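PDB 6DXU: glycosyl hydrolase family 2, TIM barrel domain protein from Parabacteroides merdae ATCC 43184, which probably hydrolyses beta-glucuronides, as a glycoside hydrolase family 2 beta-glucuronidase from a bacterium of the human gut. Local coordinates for residues 32-44 with 63-75. Numbering follows the deposited sequence.
Sequences RLTNNWEYLKGDL and PIWQPVTLPHCFN
Tyr39 and Gln66 pair in the antiparallel sheet of the family 2 sugar-binding domain, a beta-sandwich, and illustrate how backbone bonds hold a short edge strand while aromatic packing joins its flanking loops to the neighbouring strand. Within this chain, strand 66-68 forms the margin of the six-stranded sheet, with 37-41 between it and strand 90-97. The ladder begins with Tyr39 N giving to Gln66 O at 2.8 Å while Gln66 N returns a bond to Tyr39 O; Val68 N then reaches Trp37 O. Pro67, which has no N-H to offer, faces Glu38 in a non-hydrogen-bonded pair. Beyond the strands, Leu70 N meets Thr34 O at 2.8 Å.

Apolar packing flanks the ladder. At one end, Leu40 CB sits over the six-membered ring of Trp65, 3.6 Å from its centroid, and Pro63 CG lies against both Leu40 methyls. Toward the other, Leu70 CD1 makes a CH-pi contact with the five-membered ring of Trp37, 3.5 Å from its centroid.

An aromatic cluster gathers round Tyr39, on the same sheet face as Trp37. The first torsion of Tyr39 (chi1 161°) turns CG away from the backbone N and sends the ring to His72, while CB packs on Val68 CG1. The His72 edge is directed at the phenol face, the planes 50° apart; His72 ND1 is hydrogen-bonded to Tyr93 OH. Phe74 is slid aside, its CE1 3.4 Å from Tyr39 CE1. A leucine in place of Tyr39 would probably deprive the His72 edge of its aromatic face and leave the water bridge to Phe74 without its hydroxyl end. That water lies at the phenol edge, 2.8 Å from Tyr39 OH, and donates to Phe74 O.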
# COMPACT_ATOMS: atom_id res chain seq x y z
N ARG D 32 14.63 -1.91 35.26
CA ARG D 32 15.51 -2.25 34.15
C ARG D 32 15.36 -3.73 33.83
O ARG D 32 15.54 -4.59 34.69
CB ARG D 32 16.95 -1.91 34.49
CG ARG D 32 17.24 -0.44 34.38
CD ARG D 32 18.60 -0.08 35.00
NE ARG D 32 18.83 1.35 34.90
CZ ARG D 32 19.91 1.96 35.39
NH1 ARG D 32 20.85 1.25 35.99
NH2 ARG D 32 20.03 3.27 35.26
N LEU D 33 15.02 -4.04 32.58
CA LEU D 33 14.89 -5.43 32.15
C LEU D 33 16.25 -5.90 31.67
O LEU D 33 16.62 -5.73 30.51
CB LEU D 33 13.84 -5.56 31.04
CG LEU D 33 12.44 -5.13 31.44
CD1 LEU D 33 11.51 -5.20 30.20
CD2 LEU D 33 11.94 -6.06 32.53
N THR D 34 17.03 -6.48 32.57
CA THR D 34 18.37 -6.89 32.20
C THR D 34 18.56 -8.39 32.10
O THR D 34 19.38 -8.84 31.29
CB THR D 34 19.39 -6.31 33.19
OG1 THR D 34 19.12 -6.81 34.49
CG2 THR D 34 19.31 -4.76 33.20
N ASN D 35 17.82 -9.19 32.86
CA ASN D 35 18.07 -10.62 32.96
C ASN D 35 17.09 -11.45 32.13
O ASN D 35 16.00 -11.00 31.78
CB ASN D 35 18.01 -11.06 34.42
CG ASN D 35 19.09 -10.42 35.25
OD1 ASN D 35 20.27 -10.49 34.90
ND2 ASN D 35 18.71 -9.80 36.35
N ASN D 36 17.50 -12.68 31.81
CA ASN D 36 16.60 -13.69 31.21
C ASN D 36 16.18 -13.30 29.79
O ASN D 36 15.02 -13.46 29.41
CB ASN D 36 15.38 -13.93 32.10
CG ASN D 36 15.79 -14.38 33.49
OD1 ASN D 36 16.64 -15.26 33.64
ND2 ASN D 36 15.23 -13.75 34.51
N TRP D 37 17.13 -12.79 29.01
CA TRP D 37 16.93 -12.51 27.60
C TRP D 37 17.70 -13.51 26.75
O TRP D 37 18.73 -14.04 27.18
CB TRP D 37 17.38 -11.09 27.25
CG TRP D 37 16.44 -10.02 27.74
CD1 TRP D 37 16.48 -9.40 28.95
CD2 TRP D 37 15.36 -9.43 27.02
NE1 TRP D 37 15.48 -8.47 29.04
CE2 TRP D 37 14.78 -8.46 27.86
CE3 TRP D 37 14.82 -9.64 25.74
CZ2 TRP D 37 13.68 -7.68 27.46
CZ3 TRP D 37 13.73 -8.87 25.35
CH2 TRP D 37 13.17 -7.90 26.20
N GLU D 38 17.21 -13.74 25.54
CA GLU D 38 17.95 -14.47 24.52
C GLU D 38 18.04 -13.64 23.25
O GLU D 38 17.12 -12.89 22.91
CB GLU D 38 17.30 -15.81 24.23
CG GLU D 38 17.31 -16.74 25.42
CD GLU D 38 16.48 -17.98 25.15
OE1 GLU D 38 17.07 -19.02 24.82
OE2 GLU D 38 15.23 -17.89 25.24
N TYR D 39 19.14 -13.83 22.52
CA TYR D 39 19.46 -13.03 21.35
C TYR D 39 19.69 -13.95 20.16
O TYR D 39 20.37 -14.97 20.28
CB TYR D 39 20.72 -12.20 21.61
CG TYR D 39 21.40 -11.68 20.36
CD1 TYR D 39 20.75 -10.78 19.53
CD2 TYR D 39 22.69 -12.06 20.03
CE1 TYR D 39 21.36 -10.29 18.39
CE2 TYR D 39 23.32 -11.57 18.89
CZ TYR D 39 22.64 -10.68 18.08
OH TYR D 39 23.22 -10.18 16.93
N LEU D 40 19.14 -13.57 19.00
CA LEU D 40 19.38 -14.28 17.75
C LEU D 40 19.91 -13.29 16.72
O LEU D 40 19.23 -12.32 16.37
CB LEU D 40 18.11 -14.95 17.23
CG LEU D 40 18.32 -15.69 15.90
CD1 LEU D 40 19.16 -16.96 16.14
CD2 LEU D 40 17.00 -16.07 15.28
N LYS D 41 21.13 -13.52 16.24
CA LYS D 41 21.65 -12.76 15.11
C LYS D 41 20.93 -13.22 13.84
O LYS D 41 20.94 -14.41 13.51
CB LYS D 41 23.16 -12.95 14.99
CG LYS D 41 23.80 -12.27 13.77
CD LYS D 41 25.26 -12.74 13.59
CE LYS D 41 25.89 -12.30 12.25
NZ LYS D 41 25.30 -12.98 11.04
N GLY D 42 20.28 -12.30 13.16
CA GLY D 42 19.57 -12.64 11.95
C GLY D 42 18.06 -12.61 12.15
O GLY D 42 17.55 -12.46 13.26
N ASP D 43 17.34 -12.77 11.04
CA ASP D 43 15.91 -12.58 11.08
C ASP D 43 15.17 -13.88 11.34
O ASP D 43 15.69 -14.98 11.11
CB ASP D 43 15.44 -11.96 9.76
CG ASP D 43 14.36 -10.92 9.94
OD1 ASP D 43 13.86 -10.72 11.07
OD2 ASP D 43 13.98 -10.29 8.93
N LEU D 44 13.95 -13.75 11.84
CA LEU D 44 12.99 -14.85 11.90
C LEU D 44 12.09 -14.79 10.67
O LEU D 44 11.98 -13.76 10.00
CB LEU D 44 12.13 -14.77 13.16
CG LEU D 44 12.91 -14.85 14.47
CD1 LEU D 44 11.94 -14.59 15.60
CD2 LEU D 44 13.54 -16.24 14.57
N PRO D 63 16.86 -22.00 14.85
CA PRO D 63 18.23 -21.71 15.26
C PRO D 63 18.38 -21.61 16.78
O PRO D 63 17.39 -21.42 17.49
CB PRO D 63 18.54 -20.37 14.59
CG PRO D 63 17.21 -19.73 14.43
CD PRO D 63 16.24 -20.85 14.16
N ILE D 64 19.60 -21.77 17.26
CA ILE D 64 19.89 -21.72 18.68
C ILE D 64 20.13 -20.27 19.08
O ILE D 64 20.97 -19.58 18.48
CB ILE D 64 21.11 -22.60 19.02
CG1 ILE D 64 20.81 -24.07 18.64
CG2 ILE D 64 21.49 -22.46 20.51
CD1 ILE D 64 22.04 -24.92 18.44
N TRP D 65 19.41 -19.80 20.09
CA TRP D 65 19.56 -18.44 20.57
C TRP D 65 20.66 -18.38 21.62
O TRP D 65 21.05 -19.39 22.21
CB TRP D 65 18.23 -17.94 21.16
CG TRP D 65 17.10 -17.80 20.17
CD1 TRP D 65 16.59 -18.77 19.36
CD2 TRP D 65 16.31 -16.62 19.93
NE1 TRP D 65 15.55 -18.26 18.61
CE2 TRP D 65 15.36 -16.94 18.94
CE3 TRP D 65 16.33 -15.31 20.44
CZ2 TRP D 65 14.43 -16.02 18.47
CZ3 TRP D 65 15.40 -14.39 19.97
CH2 TRP D 65 14.47 -14.75 18.98
N GLN D 66 21.18 -17.18 21.87
CA GLN D 66 22.25 -16.99 22.85
C GLN D 66 21.72 -16.30 24.08
O GLN D 66 21.18 -15.17 23.96
CB GLN D 66 23.39 -16.19 22.24
CG GLN D 66 24.35 -15.59 23.23
CD GLN D 66 25.50 -14.92 22.52
OE1 GLN D 66 25.34 -14.45 21.39
NE2 GLN D 66 26.59 -14.68 23.26
N PRO D 67 21.86 -16.83 25.26
CA PRO D 67 21.44 -16.10 26.45
C PRO D 67 22.30 -14.84 26.62
O PRO D 67 23.52 -14.90 26.46
CB PRO D 67 21.65 -17.07 27.60
CG PRO D 67 22.52 -18.15 27.02
CD PRO D 67 22.32 -18.21 25.57
N VAL D 68 21.64 -13.71 26.90
CA VAL D 68 22.33 -12.43 27.08
C VAL D 68 21.73 -11.69 28.27
O VAL D 68 20.60 -11.94 28.69
CB VAL D 68 22.27 -11.55 25.81
CG1 VAL D 68 22.99 -12.22 24.65
CG2 VAL D 68 20.82 -11.19 25.43
N THR D 69 22.52 -10.77 28.82
CA THR D 69 22.08 -9.79 29.81
C THR D 69 22.03 -8.44 29.12
O THR D 69 23.01 -8.05 28.47
CB THR D 69 23.04 -9.75 31.01
OG1 THR D 69 23.09 -11.04 31.62
CG2 THR D 69 22.59 -8.73 32.05
N LEU D 70 20.91 -7.69 29.28
CA LEU D 70 20.86 -6.38 28.65
C LEU D 70 21.52 -5.34 29.55
O LEU D 70 21.58 -5.52 30.77
CB LEU D 70 19.41 -5.97 28.36
CG LEU D 70 18.57 -6.84 27.41
CD1 LEU D 70 17.23 -6.13 27.12
CD2 LEU D 70 19.33 -7.12 26.14
N PRO D 71 22.04 -4.23 28.99
CA PRO D 71 22.05 -3.86 27.58
C PRO D 71 23.01 -4.72 26.75
O PRO D 71 23.96 -5.30 27.27
CB PRO D 71 22.50 -2.40 27.60
CG PRO D 71 23.35 -2.30 28.82
CD PRO D 71 22.71 -3.23 29.84
N HIS D 72 22.71 -4.80 25.46
CA HIS D 72 23.40 -5.71 24.55
C HIS D 72 23.53 -5.04 23.20
O HIS D 72 22.61 -4.36 22.74
CB HIS D 72 22.62 -7.01 24.39
CG HIS D 72 23.19 -7.94 23.36
ND1 HIS D 72 22.75 -7.96 22.05
CD2 HIS D 72 24.18 -8.86 23.45
CE1 HIS D 72 23.43 -8.88 21.39
NE2 HIS D 72 24.31 -9.44 22.21
N CYS D 73 24.67 -5.28 22.54
CA CYS D 73 24.92 -4.75 21.21
C CYS D 73 25.32 -5.90 20.28
O CYS D 73 26.14 -6.75 20.66
CB CYS D 73 26.02 -3.68 21.26
SG CYS D 73 26.41 -2.98 19.65
N PHE D 74 24.74 -5.91 19.07
CA PHE D 74 25.07 -6.94 18.07
C PHE D 74 26.57 -7.04 17.86
O PHE D 74 27.08 -8.10 17.50
CB PHE D 74 24.47 -6.62 16.70
CG PHE D 74 22.96 -6.62 16.62
CD1 PHE D 74 22.17 -7.03 17.67
CD2 PHE D 74 22.35 -6.24 15.42
CE1 PHE D 74 20.78 -7.03 17.55
CE2 PHE D 74 20.96 -6.25 15.29
CZ PHE D 74 20.18 -6.64 16.36
N ASN D 75 27.28 -5.92 18.03
CA ASN D 75 28.63 -5.73 17.50
C ASN D 75 29.68 -5.67 18.60
O ASN D 75 30.75 -5.10 18.39
CB ASN D 75 28.66 -4.46 16.68
CG ASN D 75 27.54 -4.42 15.66
OD1 ASN D 75 26.57 -3.67 15.80
ND2 ASN D 75 27.66 -5.25 14.64
O HOH W 1 25.97 -10.50 16.57